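Local atomic coordinates of methylornithine synthase PylB (Methanosarcina barkeri, PDB entry 3T7V), a protein that isomerizes L-lysine to (3R)-3-methyl-D-ornithine by a radical mechanism that uses a [4Fe-4S] cluster and S-adenosylmethionine, a step in pyrrolysine biosynthesis. Residues A[30-35]-A[214-219]; A[72-77]-A[81-86]; A[134-139]-A[162-167]; A[276-281]-A[320-325]. All blocks are in the same frame, centred on the assembly; numbering follows the deposited sequence.

Contact 1 (A[30-35]-A[214-219]); sequences TLLSLE and NDIEST
Ile216 reaches across to Leu32 and Ser33 with its long branch. The terminal CD1 of Ile216 lies 3.8 Å from CB of Ser33 and 4.1 Å from O of Leu32, while CG1 of Ile216 passes CB of Leu32 at 4.3 Å. One helical turn further on, Leu32 CD1 meets Thr219 CG2 at 4.0 Å, the two side chains crossing obliquely. This is van der Waals packing, mostly between apolar groups; no hydrogen bond spans the segments.

The polar bonds stay within 214-219 and organise a helix start. Asp215 is the N-cap, its OD1 accepting from Ser218 N at 2.9 Å. The carbonyl O of Asp215 takes two donors, the N and the OG1 of Thr219. OG1 sits beside the backbone N of Thr219 (chi1 -58°) and also accepts from Asn214 ND2 at 2.9 Å, almost in the amide plane. The same torsion leaves the methyl of Thr219 to face Leu32. Ser33 OG turns back into its own helix, toward the carbonyl of Arg29.

The contact joins the end of helix 25-32 to the first turn of helix 216-228. Leu256 packs against Leu32, Ile216 and Thr219, and helix 258-268 adds Ile261 and Val264 against Leu32.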
# COMPACT_ATOMS: atom_id res chain seq x y z
N THR A 30 -7.53 23.32 -4.58
CA THR A 30 -8.46 23.32 -5.69
C THR A 30 -8.78 21.89 -6.12
O THR A 30 -9.96 21.52 -6.22
CB THR A 30 -7.87 24.11 -6.80
OG1 THR A 30 -7.59 25.43 -6.36
CG2 THR A 30 -8.83 24.11 -8.06
N LEU A 31 -7.72 21.10 -6.33
CA LEU A 31 -7.91 19.70 -6.79
C LEU A 31 -8.67 18.86 -5.78
O LEU A 31 -9.61 18.07 -6.13
CB LEU A 31 -6.55 19.07 -7.18
CG LEU A 31 -5.88 19.78 -8.38
CD1 LEU A 31 -4.56 19.08 -8.66
CD2 LEU A 31 -6.70 19.76 -9.66
N LEU A 32 -8.32 19.07 -4.51
CA LEU A 32 -8.97 18.31 -3.45
C LEU A 32 -10.42 18.72 -3.21
O LEU A 32 -11.17 18.00 -2.56
CB LEU A 32 -8.13 18.31 -2.17
CG LEU A 32 -6.79 17.55 -2.28
CD1 LEU A 32 -5.91 17.89 -1.05
CD2 LEU A 32 -6.98 16.00 -2.41
N SER A 33 -10.85 19.90 -3.68
CA SER A 33 -12.24 20.29 -3.42
C SER A 33 -13.12 19.99 -4.67
O SER A 33 -14.28 20.35 -4.68
CB SER A 33 -12.34 21.72 -2.90
OG SER A 33 -11.79 22.54 -3.86
N LEU A 34 -12.58 19.33 -5.70
CA LEU A 34 -13.34 19.08 -6.91
C LEU A 34 -14.50 18.13 -6.58
O LEU A 34 -14.33 17.16 -5.85
CB LEU A 34 -12.49 18.50 -8.07
CG LEU A 34 -11.40 19.33 -8.68
CD1 LEU A 34 -10.55 18.44 -9.57
CD2 LEU A 34 -12.02 20.40 -9.54
N GLU A 35 -15.69 18.44 -7.10
CA GLU A 35 -16.88 17.68 -6.74
C GLU A 35 -17.63 17.22 -8.00
O GLU A 35 -18.26 16.15 -8.00
CB GLU A 35 -17.77 18.58 -5.85
CG GLU A 35 -19.16 18.02 -5.55
CD GLU A 35 -19.94 18.89 -4.57
OE1 GLU A 35 -19.81 18.64 -3.36
OE2 GLU A 35 -20.64 19.83 -5.02
N ASN A 214 -9.90 13.12 8.26
CA ASN A 214 -9.02 14.11 7.64
C ASN A 214 -9.80 15.04 6.73
O ASN A 214 -10.53 14.62 5.84
CB ASN A 214 -7.94 13.38 6.80
CG ASN A 214 -8.53 12.42 5.78
OD1 ASN A 214 -9.34 11.52 6.15
ND2 ASN A 214 -8.18 12.57 4.49
N ASP A 215 -9.69 16.31 6.98
CA ASP A 215 -10.24 17.31 6.04
C ASP A 215 -9.23 17.70 4.97
O ASP A 215 -8.12 17.14 4.92
CB ASP A 215 -10.80 18.55 6.85
CG ASP A 215 -9.70 19.44 7.54
OD1 ASP A 215 -8.47 19.07 7.64
OD2 ASP A 215 -10.04 20.61 8.00
N ILE A 216 -9.53 18.69 4.15
CA ILE A 216 -8.56 19.09 3.11
C ILE A 216 -7.26 19.51 3.73
O ILE A 216 -6.21 19.09 3.22
CB ILE A 216 -9.15 20.19 2.20
CG1 ILE A 216 -10.21 19.61 1.33
CG2 ILE A 216 -8.09 20.95 1.41
CD1 ILE A 216 -11.04 20.63 0.55
N GLU A 217 -7.29 20.34 4.78
CA GLU A 217 -5.99 20.83 5.34
C GLU A 217 -5.16 19.66 5.90
O GLU A 217 -3.93 19.67 5.74
CB GLU A 217 -6.28 21.93 6.38
CG GLU A 217 -6.75 23.20 5.63
CD GLU A 217 -6.86 24.39 6.58
OE1 GLU A 217 -7.27 24.17 7.80
OE2 GLU A 217 -6.53 25.49 6.08
N SER A 218 -5.82 18.72 6.58
CA SER A 218 -5.08 17.56 7.15
C SER A 218 -4.47 16.75 6.02
O SER A 218 -3.30 16.31 6.13
CB SER A 218 -6.15 16.71 7.86
OG SER A 218 -5.63 15.56 8.43
N THR A 219 -5.19 16.59 4.93
CA THR A 219 -4.71 15.85 3.78
C THR A 219 -3.51 16.55 3.16
O THR A 219 -2.55 15.86 2.75
CB THR A 219 -5.85 15.68 2.78
OG1 THR A 219 -6.93 14.99 3.45
CG2 THR A 219 -5.37 14.87 1.55

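Contact 2 (A[72-77]-A[81-86]); sequences KNQCSF and NCRNEI. With SF4 (iron/sulfur cluster), chain B; SAM (S-adenosylmethionine), chain C.
Asn81 packs against Cys75 at the cluster: its CB lies 3.3 Å from the carbonyl O of Cys75, and its CA borders a sulfide of the cluster. Cys75 SG binds iron FE4 at 2.3 Å. The iron FE1 is held by S-adenosylmethionine, through its N and O atoms at 2.2 Å each. CB of Cys75 lies over one face of the Phe77 ring, near the rim, and an edge of that ring turns to the adenine at N7. The backbone O of Phe77 accepts a weak bond from adenine N6 at 3.1 Å.

Cys71, Cys75 and Cys78 are spaced as the CX3CX2C motif of radical SAM enzymes, with Phe77 as the aromatic residue just before its last cysteine.

Outward from the cluster, the main-chain bond from Cys82 N to Asn73 O (2.8 Å, 165°) ties the motif loop to the chain that follows it. Asn81 begins a type I turn ending at Asn84. Its OD1 closes an Asx turn by accepting from Arg83 N at 3.0 Å, the donor standing above the carbonyl plane, while its ND2 donates to the O of Cys78. Gln74 CG stands between backbone N and carbonyl carbon (chi1 59°), the chain extended beyond it, which carries the amide out alongside Arg83; OE1 of Gln74 sits over one face of the guanidinium, toward its rim, 3.2 Å from Arg83 NH2 at an angle too poor for a hydrogen bond.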
# COMPACT_ATOMS: atom_id res chain seq x y z
N LYS A 72 0.32 -6.88 18.56
CA LYS A 72 0.36 -6.36 19.92
C LYS A 72 -0.10 -4.88 20.02
O LYS A 72 -0.20 -4.34 21.12
CB LYS A 72 1.77 -6.58 20.51
CG LYS A 72 2.88 -5.76 19.86
CD LYS A 72 4.25 -6.49 20.23
CE LYS A 72 5.42 -5.70 19.61
NZ LYS A 72 5.62 -4.49 20.40
N ASN A 73 -0.27 -4.23 18.89
CA ASN A 73 -0.62 -2.77 18.87
C ASN A 73 -2.15 -2.58 18.91
O ASN A 73 -2.93 -3.55 18.76
CB ASN A 73 -0.06 -2.09 17.61
CG ASN A 73 1.40 -1.72 17.71
OD1 ASN A 73 2.00 -1.30 16.64
ND2 ASN A 73 1.94 -1.72 18.91
N GLN A 74 -2.55 -1.34 19.12
CA GLN A 74 -3.97 -1.04 19.40
C GLN A 74 -4.49 0.06 18.49
O GLN A 74 -5.19 1.01 18.89
CB GLN A 74 -4.28 -0.81 20.91
CG GLN A 74 -3.49 0.28 21.45
CD GLN A 74 -3.81 0.44 22.96
OE1 GLN A 74 -4.98 0.63 23.36
NE2 GLN A 74 -2.83 0.14 23.75
N CYS A 75 -4.12 -0.01 17.21
CA CYS A 75 -4.65 0.96 16.26
C CYS A 75 -6.17 1.01 16.26
O CYS A 75 -6.85 0.00 16.19
CB CYS A 75 -4.14 0.67 14.87
SG CYS A 75 -2.34 0.69 14.71
N SER A 76 -6.69 2.24 16.28
CA SER A 76 -8.16 2.38 16.46
C SER A 76 -8.97 1.98 15.23
O SER A 76 -10.16 1.73 15.31
CB SER A 76 -8.49 3.77 16.93
OG SER A 76 -8.05 4.65 15.97
N PHE A 77 -8.30 1.98 14.09
CA PHE A 77 -8.94 1.76 12.78
C PHE A 77 -8.87 0.28 12.32
O PHE A 77 -9.54 -0.09 11.34
CB PHE A 77 -8.26 2.65 11.68
CG PHE A 77 -6.79 2.51 11.61
CD1 PHE A 77 -6.19 1.51 10.81
CD2 PHE A 77 -5.97 3.35 12.37
CE1 PHE A 77 -4.80 1.39 10.81
CE2 PHE A 77 -4.58 3.30 12.28
CZ PHE A 77 -3.99 2.26 11.53
N ASN A 81 -6.29 -5.03 15.60
CA ASN A 81 -5.76 -4.49 16.87
C ASN A 81 -5.91 -5.48 18.01
O ASN A 81 -6.87 -6.27 18.01
CB ASN A 81 -6.21 -3.09 17.12
CG ASN A 81 -7.43 -3.10 17.86
OD1 ASN A 81 -7.38 -3.16 19.14
ND2 ASN A 81 -8.52 -3.06 17.17
N CYS A 82 -5.01 -5.41 18.96
CA CYS A 82 -4.91 -6.42 19.98
C CYS A 82 -6.14 -6.53 20.89
O CYS A 82 -6.34 -7.64 21.49
CB CYS A 82 -3.68 -6.18 20.77
SG CYS A 82 -3.68 -4.78 21.85
N ARG A 83 -6.94 -5.48 20.95
CA ARG A 83 -8.14 -5.52 21.84
C ARG A 83 -9.26 -6.26 21.13
O ARG A 83 -10.27 -6.60 21.80
CB ARG A 83 -8.63 -4.10 22.12
CG ARG A 83 -7.55 -3.29 22.83
CD ARG A 83 -7.25 -3.87 24.17
NE ARG A 83 -6.20 -3.08 24.83
CZ ARG A 83 -6.37 -1.86 25.34
NH1 ARG A 83 -7.57 -1.27 25.28
NH2 ARG A 83 -5.34 -1.24 25.94
N ASN A 84 -9.17 -6.55 19.80
CA ASN A 84 -10.29 -7.17 19.09
C ASN A 84 -10.21 -8.68 19.24
O ASN A 84 -9.15 -9.27 18.98
CB ASN A 84 -10.29 -6.75 17.61
CG ASN A 84 -11.65 -6.74 17.00
OD1 ASN A 84 -12.67 -7.02 17.70
ND2 ASN A 84 -11.73 -6.43 15.74
N GLU A 85 -11.23 -9.34 19.80
CA GLU A 85 -11.24 -10.78 19.97
C GLU A 85 -11.74 -11.46 18.72
O GLU A 85 -12.97 -11.59 18.45
CB GLU A 85 -12.15 -11.08 21.16
CG GLU A 85 -11.61 -10.58 22.55
CD GLU A 85 -12.41 -11.07 23.78
OE1 GLU A 85 -13.09 -10.22 24.46
OE2 GLU A 85 -12.39 -12.28 24.08
N ILE A 86 -10.77 -11.86 17.89
CA ILE A 86 -11.07 -12.31 16.53
C ILE A 86 -10.29 -13.61 16.23
O ILE A 86 -9.37 -13.99 16.98
CB ILE A 86 -10.64 -11.22 15.49
CG1 ILE A 86 -9.13 -10.93 15.64
CG2 ILE A 86 -11.47 -9.94 15.66
CD1 ILE A 86 -8.59 -10.13 14.46
FE1 SF4 B . -0.57 -2.88 11.77
FE2 SF4 B . -1.41 -3.96 14.20
FE3 SF4 B . -3.29 -3.25 12.45
FE4 SF4 B . -1.93 -1.38 13.71
S1 SF4 B . -3.29 -2.88 14.71
S2 SF4 B . -2.37 -1.44 11.48
S3 SF4 B . 0.13 -2.25 13.91
S4 SF4 B . -1.80 -4.90 12.16
N SAM C . 1.16 -4.10 11.21
CA SAM C . 1.97 -3.42 10.31
C SAM C . 1.75 -1.97 10.24
O SAM C . 0.82 -1.45 10.89
OXT SAM C . 2.62 -1.28 9.59
CB SAM C . 1.60 -3.62 9.02
CG SAM C . 0.19 -3.65 8.59
SD SAM C . -0.17 -2.47 7.22
CE SAM C . -0.62 -3.59 5.92
C5' SAM C . -1.76 -1.85 7.71
C4' SAM C . -2.02 -0.64 7.20
O4' SAM C . -3.28 -1.28 6.51
C3' SAM C . -2.21 0.36 8.04
O3' SAM C . -0.97 0.99 7.69
C2' SAM C . -3.30 0.99 7.15
O2' SAM C . -2.80 2.01 6.23
C1' SAM C . -4.09 -0.10 6.39
N9 SAM C . -5.35 -0.43 7.14
C8 SAM C . -5.54 -1.07 8.33
N7 SAM C . -6.83 -1.08 8.63
C5 SAM C . -7.50 -0.45 7.60
C6 SAM C . -8.84 -0.11 7.41
N6 SAM C . -9.80 -0.42 8.30
N1 SAM C . -9.20 0.48 6.27
C2 SAM C . -8.26 0.84 5.33
N3 SAM C . -6.94 0.63 5.54
C4 SAM C . -6.58 -0.04 6.67

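Contact 3 (A[134-139]-A[162-167]); sequences IVKEEL and GANFLA
Lys136 and Gly162 make one hydrogen bond, in which the lysine NZ donates to the glycine carbonyl O at 2.9 Å. The donor lies in the carbonyl plane on a lone pair, with a C=O...N angle of 138°. NZ also donates to the carbonyl of Leu141, just past the end of the lysine's own helix, so a single ammonium group bridges two main-chain carbonyls, one ahead of each of two neighbouring strands.

Van der Waals packing accompanies the polar bond. Lys136 leaves its helix with CG anti to the backbone N and then bends at chi2 (75°), which lays its methylene chain along the glycine: CD is 3.9 Å and CE 3.8 Å from Gly162 CA. The side chain of Asn164 crosses the end of the lysine at about a right angle. Gly162 is suited to this spot in two ways. Its positive phi (118°) closes a Schellman motif after helix 152-160, and a beta carbon there would collide with CG of Lys136. A methionine in place of Lys136 would probably leave the carbonyls of Gly162 and Leu141 without the charged donor they share.

Backbone bonds of Asn164 to Ile143 and Cys203 place strand 163-167 between strands 143-146 and 203-210. Through Lys136 the last turn of helix 126-139 is fastened to the turn that leads from the next helix into its strand, at the N-terminal ends of the parallel strands. This is the packing of successive beta-alpha units in a TIM-barrel-type fold.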
# COMPACT_ATOMS: atom_id res chain seq x y z
N ILE A 134 13.90 -17.65 3.64
CA ILE A 134 13.22 -18.78 2.99
C ILE A 134 12.42 -18.33 1.84
O ILE A 134 12.47 -18.96 0.76
CB ILE A 134 12.38 -19.60 4.02
CG1 ILE A 134 13.34 -20.36 4.94
CG2 ILE A 134 11.42 -20.54 3.31
CD1 ILE A 134 12.70 -20.86 6.20
N VAL A 135 11.64 -17.26 2.01
CA VAL A 135 10.88 -16.78 0.87
C VAL A 135 11.78 -16.30 -0.29
O VAL A 135 11.49 -16.55 -1.48
CB VAL A 135 9.92 -15.63 1.31
CG1 VAL A 135 9.21 -15.03 0.08
CG2 VAL A 135 8.90 -16.20 2.35
N LYS A 136 12.90 -15.62 -0.00
CA LYS A 136 13.79 -15.14 -1.07
C LYS A 136 14.40 -16.37 -1.76
O LYS A 136 14.53 -16.39 -2.99
CB LYS A 136 14.88 -14.26 -0.48
CG LYS A 136 15.65 -13.49 -1.54
CD LYS A 136 14.80 -12.34 -2.04
CE LYS A 136 15.63 -11.53 -2.98
NZ LYS A 136 14.82 -10.26 -3.33
N GLU A 137 14.78 -17.40 -0.97
CA GLU A 137 15.36 -18.62 -1.59
C GLU A 137 14.35 -19.34 -2.48
O GLU A 137 14.73 -19.91 -3.52
CB GLU A 137 15.83 -19.56 -0.49
CG GLU A 137 17.13 -19.16 0.19
CD GLU A 137 17.45 -20.12 1.34
OE1 GLU A 137 16.61 -21.04 1.71
OE2 GLU A 137 18.54 -19.92 1.90
N GLU A 138 13.08 -19.35 -2.08
CA GLU A 138 12.00 -20.02 -2.83
C GLU A 138 11.66 -19.26 -4.07
O GLU A 138 11.52 -19.85 -5.17
CB GLU A 138 10.72 -20.16 -2.00
CG GLU A 138 10.84 -21.20 -0.89
CD GLU A 138 11.10 -22.62 -1.37
OE1 GLU A 138 11.85 -23.32 -0.68
OE2 GLU A 138 10.61 -23.04 -2.47
N LEU A 139 11.52 -17.93 -3.95
CA LEU A 139 10.95 -17.17 -5.08
C LEU A 139 11.92 -16.36 -5.91
O LEU A 139 11.68 -16.09 -7.08
CB LEU A 139 9.89 -16.15 -4.52
CG LEU A 139 8.70 -16.79 -3.82
CD1 LEU A 139 7.76 -15.66 -3.29
CD2 LEU A 139 7.99 -17.69 -4.81
N GLY A 162 17.57 -10.36 1.61
CA GLY A 162 16.97 -10.05 0.29
C GLY A 162 15.70 -9.23 0.34
O GLY A 162 15.06 -9.04 -0.70
N ALA A 163 15.38 -8.64 1.46
CA ALA A 163 14.25 -7.70 1.44
C ALA A 163 14.61 -6.43 0.63
O ALA A 163 15.69 -5.88 0.77
CB ALA A 163 13.86 -7.34 2.88
N ASN A 164 13.71 -6.03 -0.26
CA ASN A 164 13.93 -4.90 -1.13
C ASN A 164 13.13 -3.64 -0.75
O ASN A 164 13.62 -2.53 -1.05
CB ASN A 164 13.50 -5.26 -2.56
CG ASN A 164 14.37 -6.34 -3.13
OD1 ASN A 164 15.51 -6.05 -3.58
ND2 ASN A 164 13.93 -7.53 -3.02
N PHE A 165 11.90 -3.75 -0.27
CA PHE A 165 11.02 -2.62 0.04
C PHE A 165 10.61 -2.78 1.49
O PHE A 165 10.36 -3.89 1.99
CB PHE A 165 9.76 -2.75 -0.87
CG PHE A 165 9.59 -1.69 -1.88
CD1 PHE A 165 9.07 -0.43 -1.45
CD2 PHE A 165 9.85 -1.91 -3.21
CE1 PHE A 165 8.84 0.57 -2.39
CE2 PHE A 165 9.64 -0.90 -4.17
CZ PHE A 165 9.12 0.32 -3.75
N LEU A 166 10.53 -1.66 2.15
CA LEU A 166 9.86 -1.58 3.47
C LEU A 166 8.59 -0.77 3.32
O LEU A 166 8.65 0.39 2.88
CB LEU A 166 10.78 -0.89 4.48
CG LEU A 166 10.08 -0.62 5.86
CD1 LEU A 166 9.77 -1.94 6.53
CD2 LEU A 166 11.01 0.23 6.66
N ALA A 167 7.46 -1.36 3.67
CA ALA A 167 6.20 -0.58 3.66
C ALA A 167 5.83 -0.29 5.10
O ALA A 167 5.58 -1.21 5.88
CB ALA A 167 5.10 -1.43 2.96

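Contact 4 (A[276-281]-A[320-325]); sequences ASLDLE and RDRDIK. With MD0 (5-amino-D-isoleucine), chain D.
OD1 of Asp279 is gripped by NH2 of Arg322 in a 2.8 Å salt bridge and by the backbone N of Asn312. The site lies at the C-terminal mouth of the TIM-barrel-type fold, where strand 275-277 runs into helix 278-291. Arg322 comes in nearly edge-on, OD1 only 8° out of the guanidinium plane and meeting it with its anti lone pair; carboxylate and guanidinium are turned 58° against each other.

The second oxygen, OD2, accepts from the backbone N atoms of Val310 and Ala311. A weak bond of 3.1 Å also reaches OD2 of Asp279 from the amino N of 5-amino-D-isoleucine. Arg322 therefore stands in the second shell behind a ligand-binding carboxylate. Its remaining groups are also taken: NE pairs with Asp314, and NH1 donates to the carbonyl of Ser299. A leucine at Arg322 would probably leave Asp314 without its charged mate and Asp279 less firmly set toward the ligand.

Ser277, the N-cap, shares the ligand. Its OG, anti to the backbone N (chi1 175°), donates to the ligand's OXT at 2.6 Å and accepts from Asp279 N at 3.0 Å, coupling carboxylate recognition to the helix start. Leu278 completes the buried packing: its carbonyl O stands 4.0 Å above the centre of the Arg322 guanidinium plane, and its CD1 lies 4.0 Å from Arg322 CA.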
# COMPACT_ATOMS: atom_id res chain seq x y z
N ALA A 276 -2.91 0.54 -6.87
CA ALA A 276 -4.34 0.33 -6.95
C ALA A 276 -4.57 -0.96 -6.11
O ALA A 276 -4.29 -2.08 -6.58
CB ALA A 276 -4.72 0.12 -8.42
N SER A 277 -5.06 -0.81 -4.88
CA SER A 277 -5.30 -1.95 -3.98
C SER A 277 -6.63 -2.64 -4.21
O SER A 277 -7.67 -1.98 -4.26
CB SER A 277 -5.26 -1.47 -2.51
OG SER A 277 -5.60 -2.57 -1.64
N LEU A 278 -6.61 -3.96 -4.32
CA LEU A 278 -7.87 -4.74 -4.46
C LEU A 278 -8.60 -4.82 -3.09
O LEU A 278 -9.74 -5.24 -3.02
CB LEU A 278 -7.52 -6.16 -4.85
CG LEU A 278 -6.84 -6.41 -6.20
CD1 LEU A 278 -6.87 -7.89 -6.59
CD2 LEU A 278 -7.40 -5.58 -7.32
N ASP A 279 -7.90 -4.45 -2.00
CA ASP A 279 -8.47 -4.67 -0.66
C ASP A 279 -9.67 -3.75 -0.35
O ASP A 279 -10.46 -4.04 0.57
CB ASP A 279 -7.34 -4.38 0.37
CG ASP A 279 -7.48 -5.14 1.67
OD1 ASP A 279 -8.16 -6.19 1.78
OD2 ASP A 279 -6.73 -4.70 2.61
N LEU A 280 -9.81 -2.68 -1.12
CA LEU A 280 -10.82 -1.67 -0.80
C LEU A 280 -12.14 -1.82 -1.58
O LEU A 280 -13.23 -1.60 -1.03
CB LEU A 280 -10.25 -0.29 -1.15
CG LEU A 280 -8.91 -0.20 -0.37
CD1 LEU A 280 -7.90 0.68 -1.02
CD2 LEU A 280 -9.18 -0.03 1.14
N GLU A 281 -12.05 -2.24 -2.86
CA GLU A 281 -13.20 -2.30 -3.78
C GLU A 281 -13.01 -3.41 -4.83
O GLU A 281 -13.75 -3.51 -5.83
CB GLU A 281 -13.44 -0.91 -4.43
CG GLU A 281 -14.19 0.12 -3.59
CD GLU A 281 -14.64 1.36 -4.41
OE1 GLU A 281 -13.82 2.00 -5.15
OE2 GLU A 281 -15.85 1.70 -4.34
N ARG A 320 -14.34 -14.69 -3.28
CA ARG A 320 -13.52 -13.52 -3.46
C ARG A 320 -12.88 -13.66 -4.86
O ARG A 320 -12.74 -14.79 -5.35
CB ARG A 320 -12.43 -13.51 -2.39
CG ARG A 320 -12.98 -13.34 -0.99
CD ARG A 320 -11.76 -13.05 -0.08
NE ARG A 320 -10.84 -14.19 -0.04
CZ ARG A 320 -9.71 -14.24 0.66
NH1 ARG A 320 -9.36 -13.21 1.39
NH2 ARG A 320 -8.93 -15.34 0.64
N ASP A 321 -12.51 -12.54 -5.50
CA ASP A 321 -11.95 -12.49 -6.85
C ASP A 321 -10.71 -11.56 -6.64
O ASP A 321 -10.74 -10.35 -6.76
CB ASP A 321 -12.98 -11.78 -7.74
CG ASP A 321 -12.59 -11.70 -9.20
OD1 ASP A 321 -11.63 -12.39 -9.57
OD2 ASP A 321 -13.27 -10.96 -9.97
N ARG A 322 -9.61 -12.21 -6.30
CA ARG A 322 -8.37 -11.56 -5.85
C ARG A 322 -7.17 -12.18 -6.59
O ARG A 322 -6.04 -11.85 -6.20
CB ARG A 322 -8.16 -11.82 -4.33
CG ARG A 322 -9.19 -11.20 -3.40
CD ARG A 322 -8.63 -9.87 -3.05
NE ARG A 322 -9.30 -9.31 -1.86
CZ ARG A 322 -8.71 -8.54 -0.93
NH1 ARG A 322 -7.43 -8.19 -1.06
NH2 ARG A 322 -9.42 -8.12 0.11
N ASP A 323 -7.32 -12.98 -7.64
CA ASP A 323 -6.14 -13.74 -8.13
C ASP A 323 -5.55 -12.99 -9.32
O ASP A 323 -6.21 -12.20 -10.01
CB ASP A 323 -6.55 -15.13 -8.55
CG ASP A 323 -7.63 -15.07 -9.56
OD1 ASP A 323 -7.23 -15.18 -10.74
OD2 ASP A 323 -8.84 -14.81 -9.17
N ILE A 324 -4.28 -13.23 -9.53
CA ILE A 324 -3.55 -12.59 -10.63
C ILE A 324 -4.17 -12.82 -12.03
O ILE A 324 -4.16 -11.92 -12.83
CB ILE A 324 -2.05 -12.95 -10.58
CG1 ILE A 324 -1.27 -11.98 -11.43
CG2 ILE A 324 -1.84 -14.39 -10.94
CD1 ILE A 324 0.26 -12.26 -11.35
N LYS A 325 -4.67 -14.02 -12.28
CA LYS A 325 -5.20 -14.27 -13.62
C LYS A 325 -6.46 -13.35 -13.87
O LYS A 325 -6.63 -12.81 -15.00
CB LYS A 325 -5.52 -15.77 -13.78
CG LYS A 325 -4.29 -16.67 -13.82
CD LYS A 325 -4.87 -18.10 -14.02
CE LYS A 325 -4.01 -19.25 -13.53
NZ LYS A 325 -3.00 -19.66 -14.54
C MD0 D . -2.68 -3.76 0.18
N MD0 D . -3.85 -5.36 1.58
O MD0 D . -1.72 -3.58 -0.61
CA MD0 D . -2.54 -4.78 1.26
CB MD0 D . -1.90 -4.16 2.53
CD MD0 D . 0.47 -3.59 3.40
NE MD0 D . 1.82 -3.25 2.96
CG MD0 D . -0.44 -3.75 2.18
CG2 MD0 D . -2.67 -2.93 3.09
OXT MD0 D . -3.74 -3.13 0.11

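Overall arrangement
Contact 4 is buried, contacts 1 and 2 are partly so, and contact 3 is a surface contact. Contacts 3 and 4 reach the same parallel sheet from different ends of its strands: contact 3 where a strand begins, with a lysine bonding main-chain carbonyls, contact 4 where a strand ends, with a salt bridge behind the bound amino acid. Contact 2 has no regular structure and is governed by iron ligation and tight turns; its centre lies about 24 Å from that of contact 4, yet cofactor and bound product meet between them. Contact 1, with its apolar helix-to-helix packing, lies across the chain's centre from contact 3, about 37 Å away between centres.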